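Local coordinates for protein fimbrin (PDB 1RT8) that binds actin filaments and crosslinks them through tandem calponin-homology domains, supporting cell polarity, cytokinesis, mating and spore formation, at residues S55-D60 with W125-R130; C234-T239 with V255-N260. All blocks are in the same frame, centred on the assembly; numbering follows the deposited sequence.

Overall arrangement
Both contacts lie in the first actin-binding region, one in each of its two calponin-homology (CH) domains, and each involves a long helix near the C-terminal end of its domain's sequence range: 117-131 in contact 1 and 248-261 in contact 2. Contact 1 is fully buried, its centre about 10 Å from that of the chain, and its two helical segments meet through aliphatic groups alone. Contact 2, whose centre lies about 22 Å out, is only partly buried; there a loop meets a helix, and an imidazole, a sulfur and a lysine stem mix with aliphatic carbon. The contact centres are about 17 Å apart, and a cation-pi pair between Trp-125 and Lys-249 links helix 117-131 to helix 248-261.

Contact 1: residues S55-D60 with W125-R130; sequences SKLIND and WQIIRR. With SO4 (sulfate ion), chain C.
Leu-57 and Ile-58 meet Ile-127 with no flat group between them; the Trp-125 ring and the Arg-129 guanidinium sit away from the contact. One face of the Trp-125 indole carries Arg-129 CB, 3.8 Å above the ring plane and displaced toward the rim. The guanidinium of Arg-129 meets a sulfate, probably from the crystallisation liquor: NH1 and NH2 each give a weak, bent bond of 3.0 Å to sulfate O1, which approaches obliquely, while O2 lies at the edge in the guanidinium plane. NH2 also forms a salt bridge to Glu-163.

At the contact itself, helices 52-61 and 117-131 of the first CH domain run nearly parallel, their local axes 9.1 Å apart and inclined by 20°. Leu-57 holds CG anti to its backbone N (chi1 -176°), which carries the isobutyl group against the branch of Ile-127. There Leu-57 CG sits 3.5 Å from Ile-127 CG2, tighter than usual for carbons, and Leu-57 CD2 lies against Ile-127 CB at 3.9 Å. The other arm of Ile-127 ends in CD1, 3.5 Å from Ile-58 CG1, so the two branches address successive residues. More loosely, Leu-57 CD1 reaches Ile-128 CG1 at 4.4 Å. Replacing Leu-57 by an alanine removes the CG and CD2 contacts and would probably open a gap beside Ile-127 CG2, letting that side chain shift. Met-99 extends the apolar cluster from Ile-58, and Phe-17 from Ile-128. Burial and van der Waals fit thus hold the two segments, while just beyond them a hydrogen bond between Ser-61 OG and Ile-127 O adds a polar link between the helices.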
ATOM      1  N   SER A  55       4.797 -13.518   1.682  1.00 26.05           N
ATOM      2  CA  SER A  55       3.346 -13.538   1.504  1.00 25.97           C
ATOM      3  C   SER A  55       2.673 -13.521   2.871  1.00 26.44           C
ATOM      4  O   SER A  55       1.651 -12.856   3.063  1.00 25.24           O
ATOM      5  CB  SER A  55       2.902 -14.791   0.730  1.00 27.04           C
ATOM      6  OG  SER A  55       3.279 -14.720  -0.634  1.00 28.19           O
ATOM      7  N   LYS A  56       3.248 -14.267   3.813  1.00 26.89           N
ATOM      8  CA  LYS A  56       2.723 -14.323   5.175  1.00 27.05           C
ATOM      9  C   LYS A  56       2.868 -12.952   5.850  1.00 25.64           C
ATOM     10  O   LYS A  56       1.951 -12.477   6.523  1.00 27.16           O
ATOM     11  CB  LYS A  56       3.474 -15.384   5.993  1.00 29.15           C
ATOM     12  CG  LYS A  56       3.229 -16.825   5.560  1.00 30.92           C
ATOM     13  CD  LYS A  56       1.840 -17.290   5.952  1.00 32.78           C
ATOM     14  CE  LYS A  56       1.658 -18.795   5.681  1.00 34.53           C
ATOM     15  NZ  LYS A  56       0.358 -19.273   6.238  1.00 32.96           N
ATOM     16  N   LEU A  57       4.018 -12.314   5.674  1.00 23.97           N
ATOM     17  CA  LEU A  57       4.235 -11.001   6.272  1.00 25.60           C
ATOM     18  C   LEU A  57       3.199 -10.008   5.727  1.00 25.09           C
ATOM     19  O   LEU A  57       2.650  -9.180   6.462  1.00 24.74           O
ATOM     20  CB  LEU A  57       5.653 -10.517   5.962  1.00 28.13           C
ATOM     21  CG  LEU A  57       6.067  -9.195   6.596  1.00 30.00           C
ATOM     22  CD1 LEU A  57       6.040  -9.328   8.117  1.00 32.47           C
ATOM     23  CD2 LEU A  57       7.460  -8.818   6.117  1.00 30.13           C
ATOM     24  N   ILE A  58       2.919 -10.111   4.433  1.00 24.28           N
ATOM     25  CA  ILE A  58       1.935  -9.247   3.801  1.00 24.24           C
ATOM     26  C   ILE A  58       0.541  -9.390   4.420  1.00 25.58           C
ATOM     27  O   ILE A  58      -0.155  -8.393   4.623  1.00 23.15           O
ATOM     28  CB  ILE A  58       1.847  -9.548   2.304  1.00 24.08           C
ATOM     29  CG1 ILE A  58       3.119  -9.036   1.619  1.00 23.23           C
ATOM     30  CG2 ILE A  58       0.559  -8.952   1.714  1.00 21.90           C
ATOM     31  CD1 ILE A  58       3.164  -9.298   0.140  1.00 25.61           C
ATOM     32  N   ASN A  59       0.123 -10.624   4.699  1.00 25.00           N
ATOM     33  CA  ASN A  59      -1.195 -10.824   5.292  1.00 26.96           C
ATOM     34  C   ASN A  59      -1.250 -10.433   6.761  1.00 27.96           C
ATOM     35  O   ASN A  59      -2.333 -10.219   7.303  1.00 30.72           O
ATOM     36  CB  ASN A  59      -1.671 -12.271   5.120  1.00 26.54           C
ATOM     37  CG  ASN A  59      -2.386 -12.487   3.803  1.00 25.20           C
ATOM     38  OD1 ASN A  59      -3.023 -11.571   3.276  1.00 24.36           O
ATOM     39  ND2 ASN A  59      -2.297 -13.696   3.269  1.00 26.31           N
ATOM     40  N   ASP A  60      -0.093 -10.362   7.414  1.00 29.91           N
ATOM     41  CA  ASP A  60      -0.049  -9.937   8.813  1.00 30.55           C
ATOM     42  C   ASP A  60      -0.191  -8.412   8.816  1.00 31.31           C
ATOM     43  O   ASP A  60      -0.908  -7.845   9.636  1.00 30.15           O
ATOM     44  CB  ASP A  60       1.277 -10.336   9.471  1.00 32.39           C
ATOM     45  CG  ASP A  60       1.415  -9.789  10.893  1.00 34.33           C
ATOM     46  OD1 ASP A  60       2.284  -8.912  11.119  1.00 33.07           O
ATOM     47  OD2 ASP A  60       0.656 -10.236  11.784  1.00 31.24           O
ATOM     48  N   TRP A 125      10.859  -4.048   5.220  1.00 25.02           N
ATOM     49  CA  TRP A 125      10.567  -2.846   5.986  1.00 25.70           C
ATOM     50  C   TRP A 125       9.294  -2.166   5.477  1.00 25.71           C
ATOM     51  O   TRP A 125       8.445  -1.751   6.280  1.00 25.49           O
ATOM     52  CB  TRP A 125      11.756  -1.871   5.934  1.00 26.64           C
ATOM     53  CG  TRP A 125      11.409  -0.491   6.406  1.00 26.89           C
ATOM     54  CD1 TRP A 125      11.501   0.661   5.688  1.00 27.22           C
ATOM     55  CD2 TRP A 125      10.841  -0.130   7.675  1.00 26.58           C
ATOM     56  NE1 TRP A 125      11.020   1.721   6.424  1.00 27.36           N
ATOM     57  CE2 TRP A 125      10.607   1.262   7.648  1.00 26.89           C
ATOM     58  CE3 TRP A 125      10.501  -0.849   8.827  1.00 26.21           C
ATOM     59  CZ2 TRP A 125      10.048   1.950   8.729  1.00 24.50           C
ATOM     60  CZ3 TRP A 125       9.944  -0.161   9.906  1.00 24.41           C
ATOM     61  CH2 TRP A 125       9.724   1.224   9.844  1.00 25.83           C
ATOM     62  N   GLN A 126       9.137  -2.068   4.158  1.00 22.91           N
ATOM     63  CA  GLN A 126       7.938  -1.426   3.629  1.00 24.00           C
ATOM     64  C   GLN A 126       6.691  -2.173   4.089  1.00 24.77           C
ATOM     65  O   GLN A 126       5.687  -1.551   4.463  1.00 23.10           O
ATOM     66  CB  GLN A 126       7.970  -1.361   2.096  1.00 27.97           C
ATOM     67  CG  GLN A 126       9.022  -0.406   1.516  1.00 30.12           C
ATOM     68  CD  GLN A 126       8.827   1.044   1.963  1.00 33.58           C
ATOM     69  OE1 GLN A 126       7.714   1.579   1.930  1.00 33.04           O
ATOM     70  NE2 GLN A 126       9.918   1.686   2.375  1.00 34.07           N
ATOM     71  N   ILE A 127       6.751  -3.506   4.067  1.00 23.89           N
ATOM     72  CA  ILE A 127       5.609  -4.314   4.504  1.00 24.91           C
ATOM     73  C   ILE A 127       5.332  -4.102   6.000  1.00 24.17           C
ATOM     74  O   ILE A 127       4.180  -3.890   6.392  1.00 24.10           O
ATOM     75  CB  ILE A 127       5.830  -5.822   4.213  1.00 26.07           C
ATOM     76  CG1 ILE A 127       5.951  -6.039   2.698  1.00 25.20           C
ATOM     77  CG2 ILE A 127       4.655  -6.649   4.732  1.00 25.86           C
ATOM     78  CD1 ILE A 127       6.196  -7.483   2.286  1.00 25.82           C
ATOM     79  N   ILE A 128       6.383  -4.139   6.821  1.00 23.85           N
ATOM     80  CA  ILE A 128       6.251  -3.944   8.268  1.00 24.85           C
ATOM     81  C   ILE A 128       5.707  -2.559   8.583  1.00 26.66           C
ATOM     82  O   ILE A 128       4.839  -2.402   9.449  1.00 26.64           O
ATOM     83  CB  ILE A 128       7.603  -4.097   8.999  1.00 25.59           C
ATOM     84  CG1 ILE A 128       8.043  -5.563   9.003  1.00 24.80           C
ATOM     85  CG2 ILE A 128       7.479  -3.588  10.442  1.00 27.99           C
ATOM     86  CD1 ILE A 128       9.383  -5.785   9.670  1.00 26.08           C
ATOM     87  N   ARG A 129       6.232  -1.554   7.885  1.00 26.71           N
ATOM     88  CA  ARG A 129       5.803  -0.173   8.075  1.00 26.76           C
ATOM     89  C   ARG A 129       4.333   0.003   7.729  1.00 27.03           C
ATOM     90  O   ARG A 129       3.607   0.681   8.447  1.00 28.15           O
ATOM     91  CB  ARG A 129       6.662   0.763   7.220  1.00 26.03           C
ATOM     92  CG  ARG A 129       6.164   2.204   7.138  1.00 26.82           C
ATOM     93  CD  ARG A 129       7.195   3.088   6.437  1.00 26.92           C
ATOM     94  NE  ARG A 129       6.744   4.465   6.269  1.00 28.59           N
ATOM     95  CZ  ARG A 129       5.787   4.841   5.428  1.00 32.12           C
ATOM     96  NH1 ARG A 129       5.172   3.938   4.671  1.00 33.89           N
ATOM     97  NH2 ARG A 129       5.448   6.120   5.333  1.00 31.52           N
ATOM     98  N   ARG A 130       3.895  -0.609   6.632  1.00 27.42           N
ATOM     99  CA  ARG A 130       2.507  -0.508   6.214  1.00 27.24           C
ATOM    100  C   ARG A 130       1.547  -1.087   7.257  1.00 28.77           C
ATOM    101  O   ARG A 130       0.411  -0.637   7.375  1.00 28.21           O
ATOM    102  CB  ARG A 130       2.306  -1.221   4.869  1.00 28.71           C
ATOM    103  CG  ARG A 130       0.839  -1.349   4.417  1.00 30.01           C
ATOM    104  CD  ARG A 130       0.176   0.012   4.247  1.00 34.49           C
ATOM    105  NE  ARG A 130      -1.241  -0.099   3.895  1.00 37.11           N
ATOM    106  CZ  ARG A 130      -2.195  -0.532   4.721  1.00 38.40           C
ATOM    107  NH1 ARG A 130      -1.900  -0.900   5.964  1.00 38.84           N
ATOM    108  NH2 ARG A 130      -3.451  -0.610   4.298  1.00 39.27           N
TER
HETATM  109  S   SO4 C9002       3.558   7.040   2.043  1.00 86.97           S
HETATM  110  O1  SO4 C9002       4.649   5.914   2.450  1.00 87.19           O
HETATM  111  O2  SO4 C9002       2.436   6.796   2.928  1.00 86.98           O
HETATM  112  O3  SO4 C9002       4.071   8.234   2.177  1.00 86.54           O
HETATM  113  O4  SO4 C9002       3.196   6.664   0.701  1.00 87.38           O

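Contact 2: residues C234-T239 with V255-N260; sequences CRKYLT and VAHLFN
Cys-234 and Lys-236 approach the imidazole of His-257 from two directions, edge and face, where the loop leading to helix 240-244 packs on helix 248-261 of the second CH domain. An inverse gamma turn centred on Arg-235, with its weak bond from Lys-236 N to Cys-234 O, brings the flanking residues round to the same ring. With chi1 at -179°, the imidazole of His-257 swings away from its own amide nitrogen and out to the loop. Lys-236 CG then stands almost squarely above one face, 4.0 Å from the centroid of the His-257 ring and 9° off its normal, in a CH-pi contact. The lysine chain is bent at chi2 and its end leads away; NZ is 6.0 Å from His-257 NE2, not in contact. Cys-234 comes in at the edge instead: its CB lies in the ring plane, and its SG makes a sulfur-aromatic contact there, 4.4 Å from the centroid of the His-257 ring. The same sulfur also packs on Leu-258, SG to CD1 3.6 Å, reaching the inner side of the helix, where Leu-258 continues onto Leu-199 and Leu-200 of helix 194-203. His-257 ND1, buried here without a hydrogen-bond partner in the model, lies 3.5 Å from Cys-234 SG.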
ATOM      1  N   CYS A 234       5.952  -2.512  25.913  1.00 42.84           N
ATOM      2  CA  CYS A 234       6.235  -1.834  24.651  1.00 42.40           C
ATOM      3  C   CYS A 234       7.717  -1.771  24.296  1.00 41.66           C
ATOM      4  O   CYS A 234       8.140  -0.884  23.546  1.00 40.20           O
ATOM      5  CB  CYS A 234       5.673  -0.414  24.663  1.00 43.97           C
ATOM      6  SG  CYS A 234       3.883  -0.310  24.569  1.00 47.57           S
ATOM      7  N   ARG A 235       8.516  -2.686  24.835  1.00 40.16           N
ATOM      8  CA  ARG A 235       9.933  -2.694  24.495  1.00 39.66           C
ATOM      9  C   ARG A 235      10.089  -3.532  23.235  1.00 40.00           C
ATOM     10  O   ARG A 235      10.628  -4.641  23.264  1.00 40.13           O
ATOM     11  CB  ARG A 235      10.789  -3.278  25.619  1.00 38.23           C
ATOM     12  CG  ARG A 235      12.264  -3.346  25.241  1.00 38.83           C
ATOM     13  CD  ARG A 235      13.182  -3.553  26.431  1.00 38.59           C
ATOM     14  NE  ARG A 235      14.583  -3.486  26.021  1.00 40.10           N
ATOM     15  CZ  ARG A 235      15.592  -3.225  26.846  1.00 39.79           C
ATOM     16  NH1 ARG A 235      15.359  -3.004  28.136  1.00 37.25           N
ATOM     17  NH2 ARG A 235      16.835  -3.180  26.381  1.00 39.37           N
ATOM     18  N   LYS A 236       9.610  -2.983  22.125  1.00 39.03           N
ATOM     19  CA  LYS A 236       9.657  -3.667  20.838  1.00 39.68           C
ATOM     20  C   LYS A 236      10.430  -2.872  19.784  1.00 40.10           C
ATOM     21  O   LYS A 236      10.349  -1.640  19.738  1.00 39.70           O
ATOM     22  CB  LYS A 236       8.229  -3.901  20.333  1.00 40.78           C
ATOM     23  CG  LYS A 236       7.313  -4.661  21.290  1.00 40.21           C
ATOM     24  CD  LYS A 236       7.739  -6.111  21.421  1.00 40.41           C
ATOM     25  CE  LYS A 236       6.686  -6.938  22.145  1.00 41.89           C
ATOM     26  NZ  LYS A 236       7.040  -8.387  22.127  1.00 40.05           N
ATOM     27  N   TYR A 237      11.174  -3.596  18.948  1.00 37.98           N
ATOM     28  CA  TYR A 237      11.964  -3.028  17.849  1.00 38.81           C
ATOM     29  C   TYR A 237      13.217  -2.226  18.193  1.00 38.21           C
ATOM     30  O   TYR A 237      14.275  -2.427  17.588  1.00 37.36           O
ATOM     31  CB  TYR A 237      11.096  -2.135  16.958  1.00 36.86           C
ATOM     32  CG  TYR A 237       9.888  -2.797  16.351  1.00 38.53           C
ATOM     33  CD1 TYR A 237       8.656  -2.768  16.999  1.00 40.03           C
ATOM     34  CD2 TYR A 237       9.969  -3.440  15.116  1.00 40.10           C
ATOM     35  CE1 TYR A 237       7.525  -3.364  16.426  1.00 42.19           C
ATOM     36  CE2 TYR A 237       8.850  -4.038  14.536  1.00 40.78           C
ATOM     37  CZ  TYR A 237       7.633  -3.997  15.195  1.00 41.68           C
ATOM     38  OH  TYR A 237       6.521  -4.589  14.631  1.00 43.60           O
ATOM     39  N   LEU A 238      13.093  -1.315  19.152  1.00 38.51           N
ATOM     40  CA  LEU A 238      14.191  -0.422  19.529  1.00 37.90           C
ATOM     41  C   LEU A 238      15.194  -0.929  20.565  1.00 38.13           C
ATOM     42  O   LEU A 238      14.820  -1.523  21.572  1.00 39.37           O
ATOM     43  CB  LEU A 238      13.598   0.903  20.017  1.00 35.42           C
ATOM     44  CG  LEU A 238      14.499   2.135  20.122  1.00 34.30           C
ATOM     45  CD1 LEU A 238      15.069   2.475  18.751  1.00 30.76           C
ATOM     46  CD2 LEU A 238      13.684   3.306  20.670  1.00 32.07           C
ATOM     47  N   THR A 239      16.471  -0.674  20.303  1.00 37.28           N
ATOM     48  CA  THR A 239      17.538  -1.057  21.218  1.00 37.43           C
ATOM     49  C   THR A 239      18.244   0.223  21.663  1.00 37.79           C
ATOM     50  O   THR A 239      18.144   1.261  21.002  1.00 37.63           O
ATOM     51  CB  THR A 239      18.580  -1.955  20.534  1.00 37.57           C
ATOM     52  OG1 THR A 239      19.193  -1.235  19.457  1.00 35.20           O
ATOM     53  CG2 THR A 239      17.927  -3.231  20.012  1.00 38.03           C
ATOM     54  N   VAL A 255       7.622   3.694  18.367  1.00 28.87           N
ATOM     55  CA  VAL A 255       6.554   4.659  18.620  1.00 28.01           C
ATOM     56  C   VAL A 255       5.183   4.157  18.154  1.00 30.29           C
ATOM     57  O   VAL A 255       4.166   4.419  18.795  1.00 30.10           O
ATOM     58  CB  VAL A 255       6.833   6.013  17.921  1.00 26.43           C
ATOM     59  CG1 VAL A 255       5.646   6.954  18.112  1.00 23.21           C
ATOM     60  CG2 VAL A 255       8.100   6.637  18.488  1.00 23.06           C
ATOM     61  N   ALA A 256       5.156   3.450  17.034  1.00 31.12           N
ATOM     62  CA  ALA A 256       3.899   2.938  16.504  1.00 32.93           C
ATOM     63  C   ALA A 256       3.241   1.972  17.487  1.00 32.89           C
ATOM     64  O   ALA A 256       2.055   2.098  17.797  1.00 32.76           O
ATOM     65  CB  ALA A 256       4.137   2.244  15.162  1.00 32.77           C
ATOM     66  N   HIS A 257       4.015   1.014  17.977  1.00 34.15           N
ATOM     67  CA  HIS A 257       3.490   0.030  18.912  1.00 37.05           C
ATOM     68  C   HIS A 257       3.011   0.673  20.218  1.00 38.46           C
ATOM     69  O   HIS A 257       1.985   0.279  20.785  1.00 37.75           O
ATOM     70  CB  HIS A 257       4.556  -1.028  19.203  1.00 37.73           C
ATOM     71  CG  HIS A 257       4.094  -2.104  20.133  1.00 42.09           C
ATOM     72  ND1 HIS A 257       4.237  -2.019  21.502  1.00 43.05           N
ATOM     73  CD2 HIS A 257       3.450  -3.271  19.895  1.00 43.29           C
ATOM     74  CE1 HIS A 257       3.702  -3.087  22.066  1.00 44.44           C
ATOM     75  NE2 HIS A 257       3.216  -3.862  21.113  1.00 44.85           N
ATOM     76  N   LEU A 258       3.763   1.664  20.688  1.00 37.98           N
ATOM     77  CA  LEU A 258       3.423   2.365  21.915  1.00 37.97           C
ATOM     78  C   LEU A 258       2.082   3.054  21.724  1.00 37.47           C
ATOM     79  O   LEU A 258       1.271   3.137  22.647  1.00 35.63           O
ATOM     80  CB  LEU A 258       4.502   3.400  22.238  1.00 40.20           C
ATOM     81  CG  LEU A 258       4.352   4.184  23.538  1.00 41.08           C
ATOM     82  CD1 LEU A 258       4.353   3.221  24.726  1.00 40.87           C
ATOM     83  CD2 LEU A 258       5.495   5.185  23.650  1.00 40.57           C
ATOM     84  N   PHE A 259       1.857   3.541  20.508  1.00 35.86           N
ATOM     85  CA  PHE A 259       0.619   4.226  20.171  1.00 35.14           C
ATOM     86  C   PHE A 259      -0.553   3.255  20.095  1.00 35.23           C
ATOM     87  O   PHE A 259      -1.669   3.603  20.472  1.00 35.12           O
ATOM     88  CB  PHE A 259       0.765   4.933  18.827  1.00 34.49           C
ATOM     89  CG  PHE A 259      -0.525   5.470  18.283  1.00 35.29           C
ATOM     90  CD1 PHE A 259      -1.036   6.682  18.730  1.00 34.90           C
ATOM     91  CD2 PHE A 259      -1.229   4.764  17.317  1.00 35.74           C
ATOM     92  CE1 PHE A 259      -2.230   7.187  18.219  1.00 36.81           C
ATOM     93  CE2 PHE A 259      -2.426   5.262  16.800  1.00 36.26           C
ATOM     94  CZ  PHE A 259      -2.925   6.475  17.250  1.00 35.59           C
ATOM     95  N   ASN A 260      -0.302   2.043  19.608  1.00 35.65           N
ATOM     96  CA  ASN A 260      -1.374   1.059  19.478  1.00 37.78           C
ATOM     97  C   ASN A 260      -1.853   0.517  20.814  1.00 40.20           C
ATOM     98  O   ASN A 260      -3.028   0.186  20.969  1.00 39.74           O
ATOM     99  CB  ASN A 260      -0.943  -0.126  18.605  1.00 37.28           C
ATOM    100  CG  ASN A 260      -0.679   0.275  17.174  1.00 39.15           C
ATOM    101  OD1 ASN A 260      -1.244   1.251  16.682  1.00 39.90           O
ATOM    102  ND2 ASN A 260       0.168  -0.487  16.487  1.00 38.20           N
TER